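Local coordinates for alanine racemase 1 (Caldanaerobacter subterraneus subsp. tengcongensis MB4, PDB 4Y2W), which belongs to the alanine racemase family, whose chains join an N-terminal TIM-barrel domain to a C-terminal domain built mainly of beta strands, at residues I161-Y166 with I201-I206; E150-A155 with E195-K200; K99-Q104 with Q122-K127; I130-G135 with D185-L190. The protein carries 1 engineered substitution. All coordinates share one frame; numbering follows the deposited sequence.

Contact 1: I161-Y166 with I201-I206; sequences ILEGIY and IPLKHI
Y166 and H205 sit side by side on one face of a parallel sheet, yet their rings hardly stack. The planes are only 11° apart, but they are slid so far that the ring centroids lie 4.9 Å from each other. The methylene takes the place over the imidazole. Y166 CB is 3.3 Å from the centroid of the H205 ring, close to the ring normal, which makes a CH-pi contact. Both residues hold CG between the backbone N and the carbonyl carbon (chi1 71° in Y166, 53° in H205). The two side chains therefore run in the same direction. The phenol OH is hydrogen-bonded to T105 beyond them.

The backbones pair as parallel strands of the TIM barrel. L203 N donates to E163 O at 3.0 Å. I165 N donates to L203 O at 2.8 Å. H205 N closes the set on I165 O at 3.3 Å. G164 faces L203 in this register.

On the face of I165, its side chain crosses I201, from the loop before the second strand, at about a right angle, with I165 CG2 3.9 Å from I201 CG2. The ring of P202 rests on the carbonyl of E163, CD being 3.3 Å from E163 O. Back on the face of L203 and H205, E163 extends alongside L203, and its OE1 is held by Y62 and H129.

Strands 160-166 and 203-208 are the two arms of a beta-alpha-beta crossover. Its helix, 177-195, covers I165 and K204. Strand 126-131 flanks the pair beside 160-166, and strand 222-224 flanks it beside 203-208.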
# COMPACT_ATOMS: atom_id res chain seq x y z
N ILE A 161 24.25 26.53 3.14
CA ILE A 161 25.20 26.23 2.08
C ILE A 161 24.40 26.01 0.81
O ILE A 161 23.57 25.10 0.74
CB ILE A 161 26.04 24.96 2.37
CG1 ILE A 161 26.69 25.03 3.75
CG2 ILE A 161 27.11 24.78 1.30
CD1 ILE A 161 27.38 23.74 4.17
N LEU A 162 24.64 26.85 -0.19
CA LEU A 162 23.90 26.82 -1.44
C LEU A 162 24.58 25.85 -2.41
O LEU A 162 25.25 26.25 -3.36
CB LEU A 162 23.80 28.24 -2.00
CG LEU A 162 22.77 28.56 -3.08
CD1 LEU A 162 21.44 27.86 -2.83
CD2 LEU A 162 22.56 30.07 -3.13
N GLU A 163 24.38 24.55 -2.14
CA GLU A 163 25.10 23.48 -2.83
C GLU A 163 24.54 23.12 -4.20
O GLU A 163 25.30 22.86 -5.13
CB GLU A 163 25.09 22.22 -1.96
CG GLU A 163 25.95 21.08 -2.50
CD GLU A 163 25.79 19.81 -1.68
OE1 GLU A 163 24.69 19.24 -1.68
OE2 GLU A 163 26.78 19.39 -1.05
N GLY A 164 23.22 23.08 -4.33
CA GLY A 164 22.60 22.62 -5.57
C GLY A 164 21.48 23.48 -6.11
O GLY A 164 20.95 24.36 -5.42
N ILE A 165 21.13 23.23 -7.36
CA ILE A 165 20.00 23.87 -8.01
C ILE A 165 19.48 22.91 -9.07
O ILE A 165 20.27 22.35 -9.84
CB ILE A 165 20.37 25.24 -8.63
CG1 ILE A 165 19.16 25.87 -9.33
CG2 ILE A 165 21.53 25.11 -9.61
CD1 ILE A 165 19.30 27.36 -9.58
N TYR A 166 18.17 22.69 -9.11
CA TYR A 166 17.61 21.69 -10.02
C TYR A 166 16.21 21.98 -10.51
O TYR A 166 15.52 22.86 -9.99
CB TYR A 166 17.67 20.30 -9.37
CG TYR A 166 16.71 20.07 -8.23
CD1 TYR A 166 16.92 20.63 -6.98
CD2 TYR A 166 15.58 19.26 -8.39
CE1 TYR A 166 16.05 20.41 -5.93
CE2 TYR A 166 14.70 19.02 -7.35
CZ TYR A 166 14.94 19.60 -6.12
OH TYR A 166 14.06 19.37 -5.09
N ILE A 201 26.98 27.64 -8.47
CA ILE A 201 26.37 26.58 -7.67
C ILE A 201 26.91 25.23 -8.17
O ILE A 201 26.68 24.87 -9.33
CB ILE A 201 24.83 26.62 -7.75
CG1 ILE A 201 24.32 27.99 -7.30
CG2 ILE A 201 24.22 25.53 -6.88
CD1 ILE A 201 22.82 28.17 -7.42
N PRO A 202 27.62 24.48 -7.31
CA PRO A 202 28.36 23.30 -7.77
C PRO A 202 27.51 22.17 -8.36
O PRO A 202 27.98 21.47 -9.26
CB PRO A 202 29.11 22.81 -6.52
CG PRO A 202 28.50 23.52 -5.37
CD PRO A 202 27.85 24.76 -5.88
N LEU A 203 26.28 21.99 -7.87
CA LEU A 203 25.43 20.88 -8.33
C LEU A 203 24.21 21.35 -9.11
O LEU A 203 23.16 21.67 -8.55
CB LEU A 203 25.02 20.00 -7.15
CG LEU A 203 25.96 18.83 -6.84
CD1 LEU A 203 27.40 19.29 -6.67
CD2 LEU A 203 25.49 18.07 -5.61
N LYS A 204 24.37 21.41 -10.43
CA LYS A 204 23.26 21.64 -11.35
C LYS A 204 22.81 20.28 -11.88
O LYS A 204 23.64 19.49 -12.35
CB LYS A 204 23.70 22.53 -12.52
CG LYS A 204 24.44 23.80 -12.10
CD LYS A 204 24.78 24.70 -13.28
CE LYS A 204 25.84 24.09 -14.20
NZ LYS A 204 27.16 23.93 -13.54
N HIS A 205 21.51 20.01 -11.78
CA HIS A 205 20.96 18.73 -12.25
C HIS A 205 19.50 18.86 -12.64
O HIS A 205 18.77 19.69 -12.10
CB HIS A 205 21.15 17.63 -11.20
CG HIS A 205 20.62 17.98 -9.84
ND1 HIS A 205 19.56 17.32 -9.26
CD2 HIS A 205 21.04 18.89 -8.93
CE1 HIS A 205 19.33 17.83 -8.06
NE2 HIS A 205 20.21 18.78 -7.84
N ILE A 206 19.08 18.04 -13.59
CA ILE A 206 17.73 18.11 -14.14
C ILE A 206 17.19 16.78 -14.68
O ILE A 206 15.98 16.57 -14.71
CB ILE A 206 17.67 19.19 -15.25
CG1 ILE A 206 16.23 19.51 -15.65
CG2 ILE A 206 18.49 18.76 -16.47
CD1 ILE A 206 16.09 20.77 -16.47

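Contact 2: E150-A155 with E195-K200; sequences EILEMA and EKKRLK
L199 packs into helix 144-155 just after a Schellman motif, the turn that ends helix 177-195. R198 is the C-prime residue of that motif and has positive phi. The contact thus joins the C-terminal part of helix 144-155 to the loop that follows helix 177-195, both on the outside of the TIM barrel, near the protein surface.

The contact between the two segments is apolar. L199 is its centre and points its side chain at the helix. Its CG lies opposite the backbone N (chi1 -178°), which carries both methyls across to the helix. One branch, CD2, goes between two helix residues: it is 3.9 Å from I151 CG2 and 4.0 Å from L152 CD2. The side chains of I151 and L199 cross at about a right angle. L152 also reaches K197. Its CD2 lies 3.8 Å from K197 CB, and its CD1 touches K197 CG. Here the lysine serves through the carbon base of its chain, while its charged end bends away from the helix.

Polar interactions stay within each segment or lead elsewhere. Around the turn, R198 N makes a weak bond to E195 O, at 3.1 Å. K200 NZ and E195 OE1 form a salt bridge of 3.3 Å, which links the loop back to the last turn of helix 177-195. On the other helix, E150 bonds to Y141, and E153 makes a salt bridge to K113 of helix 109-121.

The remaining branch of L199 settles on the smallest side chain of the group, with L199 CD1 3.6 Å from A155 CB.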
# COMPACT_ATOMS: atom_id res chain seq x y z
N GLU A 150 16.10 36.33 -4.76
CA GLU A 150 16.05 35.53 -3.54
C GLU A 150 17.20 34.53 -3.44
O GLU A 150 17.74 34.31 -2.36
CB GLU A 150 14.71 34.80 -3.44
CG GLU A 150 13.52 35.73 -3.31
CD GLU A 150 12.22 35.02 -2.97
OE1 GLU A 150 12.16 33.78 -3.10
OE2 GLU A 150 11.27 35.70 -2.55
N ILE A 151 17.58 33.94 -4.57
CA ILE A 151 18.70 33.01 -4.62
C ILE A 151 20.01 33.72 -4.27
O ILE A 151 20.88 33.14 -3.61
CB ILE A 151 18.80 32.32 -6.00
CG1 ILE A 151 17.65 31.33 -6.16
CG2 ILE A 151 20.13 31.58 -6.15
CD1 ILE A 151 17.42 30.88 -7.59
N LEU A 152 20.16 34.97 -4.70
CA LEU A 152 21.37 35.75 -4.41
C LEU A 152 21.47 36.12 -2.93
O LEU A 152 22.57 36.22 -2.39
CB LEU A 152 21.45 37.01 -5.29
CG LEU A 152 21.91 36.77 -6.74
CD1 LEU A 152 21.54 37.93 -7.64
CD2 LEU A 152 23.41 36.51 -6.79
N GLU A 153 20.33 36.33 -2.28
CA GLU A 153 20.32 36.59 -0.84
C GLU A 153 20.75 35.34 -0.08
O GLU A 153 21.59 35.41 0.82
CB GLU A 153 18.93 37.04 -0.39
CG GLU A 153 18.93 37.72 0.98
CD GLU A 153 17.58 38.33 1.35
OE1 GLU A 153 17.36 38.57 2.56
OE2 GLU A 153 16.74 38.57 0.45
N MET A 154 20.19 34.19 -0.47
CA MET A 154 20.54 32.90 0.13
C MET A 154 22.03 32.60 0.07
O MET A 154 22.58 31.99 0.98
CB MET A 154 19.77 31.77 -0.55
CG MET A 154 18.28 31.75 -0.24
SD MET A 154 17.43 30.43 -1.13
CE MET A 154 15.79 31.13 -1.30
N ALA A 155 22.68 33.03 -1.01
CA ALA A 155 24.12 32.85 -1.18
C ALA A 155 24.93 33.60 -0.11
O ALA A 155 26.05 33.21 0.20
CB ALA A 155 24.55 33.29 -2.57
N GLU A 195 25.49 33.18 -12.66
CA GLU A 195 26.95 33.12 -12.80
C GLU A 195 27.54 34.49 -13.17
O GLU A 195 28.69 34.76 -12.86
CB GLU A 195 27.36 32.06 -13.83
CG GLU A 195 27.17 30.63 -13.34
CD GLU A 195 28.02 29.61 -14.11
OE1 GLU A 195 29.14 29.95 -14.54
OE2 GLU A 195 27.56 28.46 -14.26
N LYS A 196 26.74 35.33 -13.83
CA LYS A 196 27.12 36.72 -14.11
C LYS A 196 27.14 37.58 -12.85
O LYS A 196 27.81 38.62 -12.82
CB LYS A 196 26.19 37.34 -15.16
CG LYS A 196 26.50 36.90 -16.59
CD LYS A 196 25.35 37.20 -17.54
CE LYS A 196 25.61 36.60 -18.91
NZ LYS A 196 24.41 36.63 -19.79
N LYS A 197 26.41 37.16 -11.82
CA LYS A 197 26.48 37.78 -10.50
C LYS A 197 27.45 37.04 -9.57
O LYS A 197 27.31 37.10 -8.35
CB LYS A 197 25.08 37.84 -9.88
CG LYS A 197 24.04 38.56 -10.73
CD LYS A 197 24.20 40.08 -10.68
CE LYS A 197 23.61 40.75 -11.91
NZ LYS A 197 22.22 40.31 -12.22
N ARG A 198 28.42 36.34 -10.15
CA ARG A 198 29.52 35.70 -9.41
C ARG A 198 29.05 34.61 -8.45
O ARG A 198 29.53 34.52 -7.32
CB ARG A 198 30.36 36.75 -8.67
CG ARG A 198 30.75 37.97 -9.51
CD ARG A 198 31.54 37.60 -10.76
NE ARG A 198 32.83 36.99 -10.45
CZ ARG A 198 33.93 37.67 -10.11
NH1 ARG A 198 33.92 39.00 -10.02
NH2 ARG A 198 35.05 37.01 -9.86
N LEU A 199 28.11 33.78 -8.91
CA LEU A 199 27.54 32.71 -8.10
C LEU A 199 27.58 31.38 -8.85
O LEU A 199 26.74 31.11 -9.71
CB LEU A 199 26.10 33.06 -7.72
CG LEU A 199 25.36 32.06 -6.83
CD1 LEU A 199 26.08 31.88 -5.51
CD2 LEU A 199 23.93 32.53 -6.61
N LYS A 200 28.56 30.55 -8.51
CA LYS A 200 28.71 29.22 -9.11
C LYS A 200 28.16 28.17 -8.15
O LYS A 200 28.79 27.85 -7.14
CB LYS A 200 30.18 28.93 -9.41
CG LYS A 200 30.91 30.01 -10.19
CD LYS A 200 30.17 30.39 -11.47
CE LYS A 200 30.99 31.32 -12.36
NZ LYS A 200 32.07 30.60 -13.09

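Contact 3: K99-Q104 with Q122-K127; sequences KHDLTQ and QNKRAK
D101 and K127 form a salt bridge between the loop leading into strand 103-106 and the start of the neighbouring barrel strand 126-131. D101 has positive phi, and its carboxylate swings away from its own backbone N toward the lysine. K127 runs straight through its first carbons and then bends at chi3 (-89°), which lifts its tip to the acid. K127 NZ stands 3.2 Å from D101 OD2, above the carboxylate plane by 37°. The side chains meet at a slant.

K124 is also bent, at its last two torsions. Its NZ comes to 4.3 Å from D101 OD1, too far for a salt bridge.

T103 turns its methyl toward the partner strand, with CG2 3.7 Å from K127 O. Its hydroxyl goes to Y62 instead. The backbones also pair: Q104 N donates to K127 O at 3.2 Å. T103 CA lies 3.5 Å from the same oxygen. The strands are the arms of a beta-alpha-beta unit whose helix is 109-121.

One acid thus faces two lysines. The positive charges would be expected to favour ionised D101, with K127 as the direct partner and K124 adding a longer-range attraction.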
# COMPACT_ATOMS: atom_id res chain seq x y z
N LYS A 99 19.82 18.69 12.40
CA LYS A 99 20.53 17.81 13.32
C LYS A 99 21.22 16.65 12.60
O LYS A 99 22.39 16.37 12.86
CB LYS A 99 19.56 17.25 14.37
CG LYS A 99 20.22 16.53 15.53
CD LYS A 99 19.19 16.15 16.59
CE LYS A 99 19.83 15.45 17.78
NZ LYS A 99 18.81 14.85 18.69
N HIS A 100 20.50 16.01 11.69
CA HIS A 100 21.02 14.83 11.00
C HIS A 100 21.57 15.16 9.61
O HIS A 100 21.82 14.26 8.80
CB HIS A 100 19.93 13.75 10.93
CG HIS A 100 19.57 13.19 12.28
ND1 HIS A 100 18.40 13.52 12.93
CD2 HIS A 100 20.23 12.34 13.10
CE1 HIS A 100 18.34 12.89 14.09
NE2 HIS A 100 19.44 12.17 14.22
N ASP A 101 21.77 16.45 9.34
CA ASP A 101 22.50 16.91 8.17
C ASP A 101 21.85 16.41 6.87
O ASP A 101 22.44 15.62 6.12
CB ASP A 101 23.97 16.49 8.26
CG ASP A 101 24.84 17.17 7.22
OD1 ASP A 101 24.54 18.33 6.87
OD2 ASP A 101 25.83 16.55 6.76
N LEU A 102 20.62 16.86 6.63
CA LEU A 102 19.87 16.48 5.45
C LEU A 102 19.70 17.67 4.52
O LEU A 102 19.37 18.77 4.97
CB LEU A 102 18.50 15.92 5.85
CG LEU A 102 18.52 14.63 6.68
CD1 LEU A 102 17.13 14.33 7.24
CD2 LEU A 102 19.03 13.46 5.86
N THR A 103 19.92 17.45 3.24
CA THR A 103 19.76 18.49 2.24
C THR A 103 18.27 18.74 2.01
O THR A 103 17.48 17.80 1.89
CB THR A 103 20.44 18.10 0.91
OG1 THR A 103 21.74 17.56 1.18
CG2 THR A 103 20.58 19.30 -0.01
N GLN A 104 17.89 20.02 1.96
CA GLN A 104 16.50 20.42 1.84
C GLN A 104 16.24 21.22 0.56
O GLN A 104 17.07 22.02 0.13
CB GLN A 104 16.09 21.27 3.05
CG GLN A 104 14.63 21.72 3.07
CD GLN A 104 13.65 20.56 3.10
OE1 GLN A 104 13.83 19.61 3.86
NE2 GLN A 104 12.61 20.65 2.29
N GLN A 122 21.71 25.72 16.05
CA GLN A 122 22.47 24.50 16.34
C GLN A 122 23.94 24.60 15.94
O GLN A 122 24.69 23.63 16.10
CB GLN A 122 21.82 23.31 15.64
CG GLN A 122 20.42 23.00 16.13
CD GLN A 122 19.81 21.81 15.41
OE1 GLN A 122 18.62 21.81 15.08
NE2 GLN A 122 20.62 20.78 15.16
N ASN A 123 24.35 25.76 15.42
CA ASN A 123 25.73 26.02 15.02
C ASN A 123 26.24 25.08 13.92
O ASN A 123 27.43 24.75 13.86
CB ASN A 123 26.67 25.98 16.24
CG ASN A 123 26.15 26.81 17.40
OD1 ASN A 123 25.96 26.30 18.50
ND2 ASN A 123 25.91 28.09 17.15
N LYS A 124 25.33 24.66 13.04
CA LYS A 124 25.65 23.85 11.87
C LYS A 124 25.20 24.61 10.63
O LYS A 124 24.55 25.66 10.74
CB LYS A 124 24.97 22.48 11.93
CG LYS A 124 25.40 21.61 13.11
CD LYS A 124 24.64 20.29 13.18
CE LYS A 124 25.36 19.15 12.47
NZ LYS A 124 25.40 19.29 10.99
N ARG A 125 25.54 24.10 9.45
CA ARG A 125 25.16 24.73 8.19
C ARG A 125 24.24 23.81 7.38
O ARG A 125 24.61 22.68 7.08
CB ARG A 125 26.41 25.10 7.39
CG ARG A 125 27.52 25.75 8.21
CD ARG A 125 28.17 26.92 7.49
NE ARG A 125 28.84 26.54 6.25
CZ ARG A 125 29.29 27.40 5.34
NH1 ARG A 125 29.16 28.71 5.51
NH2 ARG A 125 29.89 26.94 4.24
N ALA A 126 23.06 24.31 7.04
CA ALA A 126 22.04 23.51 6.36
C ALA A 126 22.21 23.55 4.84
O ALA A 126 21.97 24.58 4.21
CB ALA A 126 20.64 23.99 6.74
N LYS A 127 22.63 22.42 4.27
CA LYS A 127 22.76 22.29 2.82
C LYS A 127 21.38 22.42 2.17
O LYS A 127 20.40 21.89 2.68
CB LYS A 127 23.39 20.94 2.47
CG LYS A 127 24.86 20.84 2.85
CD LYS A 127 25.43 19.44 2.61
CE LYS A 127 25.25 18.54 3.82
NZ LYS A 127 25.97 17.24 3.68

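Contact 4: I130-G135 with D185-L190; sequences IKIDTG and DKFMNL
I132 leans on F187 and L190, while T134 covers much of the rest. I132 CG1 comes to the edge of the F187 ring, near its plane, 3.7 Å from CE1. The two side chains cross at about a right angle. Toward L190 the approach is tip to tip, with I132 CD1 3.6 Å from L190 CD2. T134 adds its methyl, CG2 lying 3.9 Å from F187 CB. That methyl is opposite the carbonyl carbon, and OG1 lies between that carbon and the backbone N (chi1 52°). The stem of K186 passes the T134 carbonyl, its CD 4.1 Å from T134 O.

Polar groups turn to other partners. T134 OG1 is bonded to S167 and Q183. D133 points away from the helix and makes an Asx turn, its OD1 accepting G135 N at 3.3 Å. G137 N binds the same oxygen, so one acceptor holds two amides.

In the TIM barrel, I132 and T134 lie at the C-terminal end of strand 126-131. Helix 177-195 covers this end from outside. Strand 160-166 lies beside 126-131, and its I165 touches both I132 and F187. F144 and Q148 of helix 144-155 close in beside I132 and L190.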
# COMPACT_ATOMS: atom_id res chain seq x y z
N ILE A 130 18.16 24.41 -4.75
CA ILE A 130 17.08 25.26 -5.20
C ILE A 130 16.30 24.64 -6.34
O ILE A 130 16.86 24.21 -7.31
CB ILE A 130 17.65 26.64 -5.57
CG1 ILE A 130 18.38 27.25 -4.40
CG2 ILE A 130 16.56 27.58 -6.00
CD1 ILE A 130 17.58 27.31 -3.12
N LYS A 131 14.98 24.59 -6.23
CA LYS A 131 14.17 24.00 -7.29
C LYS A 131 13.62 25.04 -8.19
O LYS A 131 13.07 26.02 -7.76
CB LYS A 131 13.04 23.09 -6.76
CG LYS A 131 11.94 22.75 -7.76
CD LYS A 131 12.05 21.40 -8.46
CE LYS A 131 10.84 21.10 -9.36
NZ LYS A 131 9.98 19.90 -9.11
N ILE A 132 13.76 24.78 -9.48
CA ILE A 132 13.27 25.67 -10.49
C ILE A 132 12.17 25.02 -11.30
O ILE A 132 12.29 23.90 -11.75
CB ILE A 132 14.41 26.10 -11.42
CG1 ILE A 132 15.60 26.54 -10.60
CG2 ILE A 132 13.98 27.23 -12.31
CD1 ILE A 132 15.35 27.80 -9.81
N ASP A 133 11.08 25.74 -11.51
CA ASP A 133 9.98 25.23 -12.31
C ASP A 133 10.14 25.71 -13.75
O ASP A 133 9.84 26.86 -14.07
CB ASP A 133 8.65 25.71 -11.72
CG ASP A 133 7.47 24.92 -12.23
OD1 ASP A 133 7.50 24.47 -13.40
OD2 ASP A 133 6.50 24.75 -11.46
N THR A 134 10.61 24.82 -14.62
CA THR A 134 10.89 25.16 -16.01
C THR A 134 9.76 24.76 -16.97
O THR A 134 9.92 24.90 -18.18
CB THR A 134 12.20 24.49 -16.48
OG1 THR A 134 12.16 23.09 -16.21
CG2 THR A 134 13.39 25.10 -15.77
N GLY A 135 8.64 24.28 -16.44
CA GLY A 135 7.52 23.83 -17.28
C GLY A 135 6.52 22.89 -16.63
O GLY A 135 5.33 22.91 -16.97
N ASP A 185 16.99 24.95 -21.73
CA ASP A 185 17.49 26.29 -22.04
C ASP A 185 17.07 27.31 -20.98
O ASP A 185 17.91 28.06 -20.48
CB ASP A 185 17.03 26.74 -23.43
CG ASP A 185 17.70 25.96 -24.56
OD1 ASP A 185 18.61 25.15 -24.29
OD2 ASP A 185 17.32 26.17 -25.73
N LYS A 186 15.78 27.34 -20.63
CA LYS A 186 15.29 28.22 -19.57
C LYS A 186 16.12 28.07 -18.30
O LYS A 186 16.51 29.06 -17.68
CB LYS A 186 13.83 27.92 -19.23
CG LYS A 186 12.83 28.45 -20.23
CD LYS A 186 11.42 28.39 -19.65
CE LYS A 186 10.37 28.76 -20.69
NZ LYS A 186 9.00 28.69 -20.13
N PHE A 187 16.37 26.82 -17.94
CA PHE A 187 17.15 26.48 -16.75
C PHE A 187 18.56 27.07 -16.85
O PHE A 187 18.99 27.80 -15.96
CB PHE A 187 17.21 24.96 -16.58
CG PHE A 187 17.78 24.51 -15.26
CD1 PHE A 187 17.20 24.92 -14.07
CD2 PHE A 187 18.87 23.66 -15.22
CE1 PHE A 187 17.72 24.50 -12.85
CE2 PHE A 187 19.39 23.24 -14.00
CZ PHE A 187 18.82 23.66 -12.82
N MET A 188 19.26 26.76 -17.94
CA MET A 188 20.61 27.27 -18.15
C MET A 188 20.65 28.80 -18.24
O MET A 188 21.63 29.42 -17.82
CB MET A 188 21.24 26.66 -19.41
CG MET A 188 21.40 25.14 -19.40
SD MET A 188 22.19 24.42 -17.94
CE MET A 188 23.61 25.49 -17.76
N ASN A 189 19.59 29.40 -18.76
CA ASN A 189 19.49 30.86 -18.86
C ASN A 189 19.36 31.55 -17.50
O ASN A 189 19.84 32.67 -17.31
CB ASN A 189 18.32 31.27 -19.77
CG ASN A 189 18.62 31.04 -21.25
OD1 ASN A 189 19.55 30.31 -21.61
ND2 ASN A 189 17.83 31.66 -22.11
N LEU A 190 18.71 30.88 -16.55
CA LEU A 190 18.68 31.36 -15.17
C LEU A 190 20.05 31.22 -14.51
O LEU A 190 20.44 32.06 -13.70
CB LEU A 190 17.62 30.62 -14.35
CG LEU A 190 17.39 31.13 -12.93
CD1 LEU A 190 16.93 32.58 -12.94
CD2 LEU A 190 16.37 30.25 -12.21

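All four contacts belong to one TIM barrel. Contacts 3 and 4 use opposite ends of strand 126-131, and their centres are 25 Å apart. Contact 1 lies beside that strand and is tied to both: I161 N to A126 O of contact 3 (3.2 Å) and Y166 O to I132 N of contact 4 (2.7 Å) are probable hydrogen bonds. Contact 2 packs outside, with L162 CD2 3.5 Å from I151 O; its centre is 12 Å from that of contact 1. The side chains of Y166 and T134 are about 10 and 13 Å from a bound alanine, probably the one in the pocket with R138 and H168, since H168 is two residues after Y166.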